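Long-range contact in superoxide dismutase (PDB 1UES), which converts superoxide radicals into oxygen and hydrogen peroxide by cycling the redox state of one manganese or iron ion per subunit: residues A[70-75]-A[142-147]. The protein carries 1 engineered substitution. Residues are numbered along the deposited sequence; the frame is centred on the assembly and turned at random.
With MN (manganese (II) ion), chain E.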
loop_
_atom_site.group_PDB
_atom_site.type_symbol
_atom_site.label_atom_id
_atom_site.label_comp_id
_atom_site.label_asym_id
_atom_site.label_seq_id
_atom_site.Cartn_x
_atom_site.Cartn_y
_atom_site.Cartn_z
ATOM N N GLN A 70 2.441 12.849 2.759
ATOM C CA GLN A 70 3.431 12.073 2.001
ATOM C C GLN A 70 4.660 12.918 1.687
ATOM O O GLN A 70 5.787 12.415 1.767
ATOM C CB GLN A 70 2.817 11.509 0.716
ATOM C CG GLN A 70 1.933 10.265 0.948
ATOM C CD GLN A 70 2.677 9.110 1.648
ATOM O OE1 GLN A 70 2.894 9.144 2.860
ATOM N NE2 GLN A 70 3.056 8.093 0.883
ATOM N N THR A 71 4.469 14.193 1.342
ATOM C CA THR A 71 5.614 15.038 1.051
ATOM C C THR A 71 6.476 15.178 2.293
ATOM O O THR A 71 7.673 14.957 2.250
ATOM C CB THR A 71 5.194 16.425 0.531
ATOM O OG1 THR A 71 4.473 16.249 -0.679
ATOM C CG2 THR A 71 6.389 17.286 0.220
ATOM N N LEU A 72 5.863 15.494 3.423
ATOM C CA LEU A 72 6.645 15.638 4.630
ATOM C C LEU A 72 7.333 14.335 5.053
ATOM O O LEU A 72 8.505 14.337 5.427
ATOM C CB LEU A 72 5.747 16.146 5.760
ATOM C CG LEU A 72 6.483 16.211 7.091
ATOM C CD1 LEU A 72 7.619 17.208 7.004
ATOM C CD2 LEU A 72 5.504 16.573 8.212
ATOM N N ASN A 73 6.606 13.227 4.983
ATOM C CA ASN A 73 7.166 11.953 5.378
ATOM C C ASN A 73 8.405 11.650 4.519
ATOM O O ASN A 73 9.438 11.238 5.033
ATOM C CB ASN A 73 6.138 10.802 5.199
ATOM C CG ASN A 73 5.163 10.694 6.372
ATOM O OD1 ASN A 73 5.567 10.852 7.511
ATOM N ND2 ASN A 73 3.890 10.415 6.085
ATOM N N HIS A 74 8.300 11.839 3.213
ATOM C CA HIS A 74 9.437 11.519 2.352
ATOM C C HIS A 74 10.580 12.466 2.563
ATOM O O HIS A 74 11.728 12.055 2.479
ATOM C CB HIS A 74 9.021 11.500 0.887
ATOM C CG HIS A 74 8.180 10.315 0.546
ATOM N ND1 HIS A 74 6.814 10.314 0.684
ATOM C CD2 HIS A 74 8.516 9.078 0.127
ATOM C CE1 HIS A 74 6.332 9.126 0.367
ATOM N NE2 HIS A 74 7.346 8.354 0.022
ATOM N N ASN A 75 10.281 13.741 2.809
ATOM C CA ASN A 75 11.351 14.699 3.032
ATOM C C ASN A 75 12.206 14.301 4.216
ATOM O O ASN A 75 13.425 14.348 4.127
ATOM C CB ASN A 75 10.796 16.114 3.203
ATOM C CG ASN A 75 10.281 16.695 1.889
ATOM O OD1 ASN A 75 10.470 16.100 0.823
ATOM N ND2 ASN A 75 9.637 17.868 1.958
ATOM N N ALA A 142 -0.782 8.098 4.840
ATOM C CA ALA A 142 0.028 9.311 4.885
ATOM C C ALA A 142 0.308 9.917 6.261
ATOM O O ALA A 142 0.868 11.012 6.347
ATOM C CB ALA A 142 -0.605 10.375 3.980
ATOM N N GLY A 143 -0.076 9.200 7.318
ATOM C CA GLY A 143 0.116 9.703 8.660
ATOM C C GLY A 143 1.489 10.178 9.039
ATOM O O GLY A 143 2.504 9.670 8.561
ATOM N N ASN A 144 1.514 11.163 9.927
ATOM C CA ASN A 144 2.752 11.722 10.433
ATOM C C ASN A 144 2.484 12.220 11.860
ATOM O O ASN A 144 1.460 12.840 12.107
ATOM C CB ASN A 144 3.205 12.869 9.525
ATOM C CG ASN A 144 4.555 13.410 9.919
ATOM O OD1 ASN A 144 5.588 13.174 9.250
ATOM N ND2 ASN A 144 4.573 14.129 11.006
ATOM N N PRO A 145 3.413 11.970 12.802
ATOM C CA PRO A 145 3.309 12.373 14.215
ATOM C C PRO A 145 2.970 13.832 14.427
ATOM O O PRO A 145 2.403 14.196 15.462
ATOM C CB PRO A 145 4.682 12.049 14.788
ATOM C CG PRO A 145 5.177 10.940 13.949
ATOM C CD PRO A 145 4.666 11.246 12.549
ATOM N N VAL A 146 3.333 14.672 13.468
ATOM C CA VAL A 146 3.021 16.087 13.605
ATOM C C VAL A 146 1.523 16.327 13.676
ATOM O O VAL A 146 1.067 17.345 14.199
ATOM C CB VAL A 146 3.628 16.967 12.460
ATOM C CG1 VAL A 146 5.079 16.674 12.308
ATOM C CG2 VAL A 146 2.883 16.753 11.159
ATOM N N ARG A 147 0.728 15.402 13.155
ATOM C CA ARG A 147 -0.710 15.608 13.213
ATOM C C ARG A 147 -1.208 15.447 14.660
ATOM O O ARG A 147 -2.354 15.774 14.963
ATOM C CB ARG A 147 -1.432 14.622 12.284
ATOM C CG ARG A 147 -2.713 15.171 11.658
ATOM C CD ARG A 147 -3.435 14.084 10.863
ATOM N NE ARG A 147 -4.342 14.640 9.852
ATOM C CZ ARG A 147 -5.256 13.932 9.200
ATOM N NH1 ARG A 147 -5.394 12.630 9.446
ATOM N NH2 ARG A 147 -6.029 14.522 8.296
HETATM MN MN MN E . 7.330 6.156 -0.057
HETATM O O HOH W 1 5.442 6.189 1.149
#
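Asn-73 of helix 62-79 reaches with its side-chain amide to the loop that follows strand 134-140. Its ND2 donates to the carbonyl oxygen of Gly-143 at 2.9 Å with an N-H...O angle of 156°; the oxygen lies close to the plane of the amide, whereas the nitrogen stands above the carbonyl plane. CG anti to the carbonyl carbon (chi1 -82°) aims the amide at the loop. There the Asn-73 and Asn-144 side chains run past each other in opposite directions, their amide planes 29° apart. OD1 of Asn-73 accepts from Trp-125 NE1 of strand 122-128, so both ends of this buried amide are engaged. Beside it, Gln-70 bends at chi2 and lays its OE1 3.5 Å from Ala-142 CA; Phe-119 of the second subunit packs on both residues.

This polar part is close-set. Leu-72 crosses the Asn-144 side chain at about a right angle and then meets Val-146 more loosely, CD2 to CG2 3.9 Å, with Val-57 of helix 53-59 touching both aliphatic side chains. Beyond, in the 3-10 turn 145-147, Arg-147 is solvent-exposed.

The other flank of the helix faces the metal. His-74 binds manganese through NE2 at 2.2 Å, while its ND1 donates to Gln-70 O at 2.6 Å, which fixes the ring's rotation. Gln-70 NE2 donates to the metal-bound water at 3.1 Å and is hydrogen-bonded to Tyr-35 OH; Trp-123 NE1 donates to OE1. The glutamine abutting the loop thus probably tunes the metal's redox potential through that water, from the position used by iron dismutases; manganese enzymes commonly supply it from the C-terminal domain.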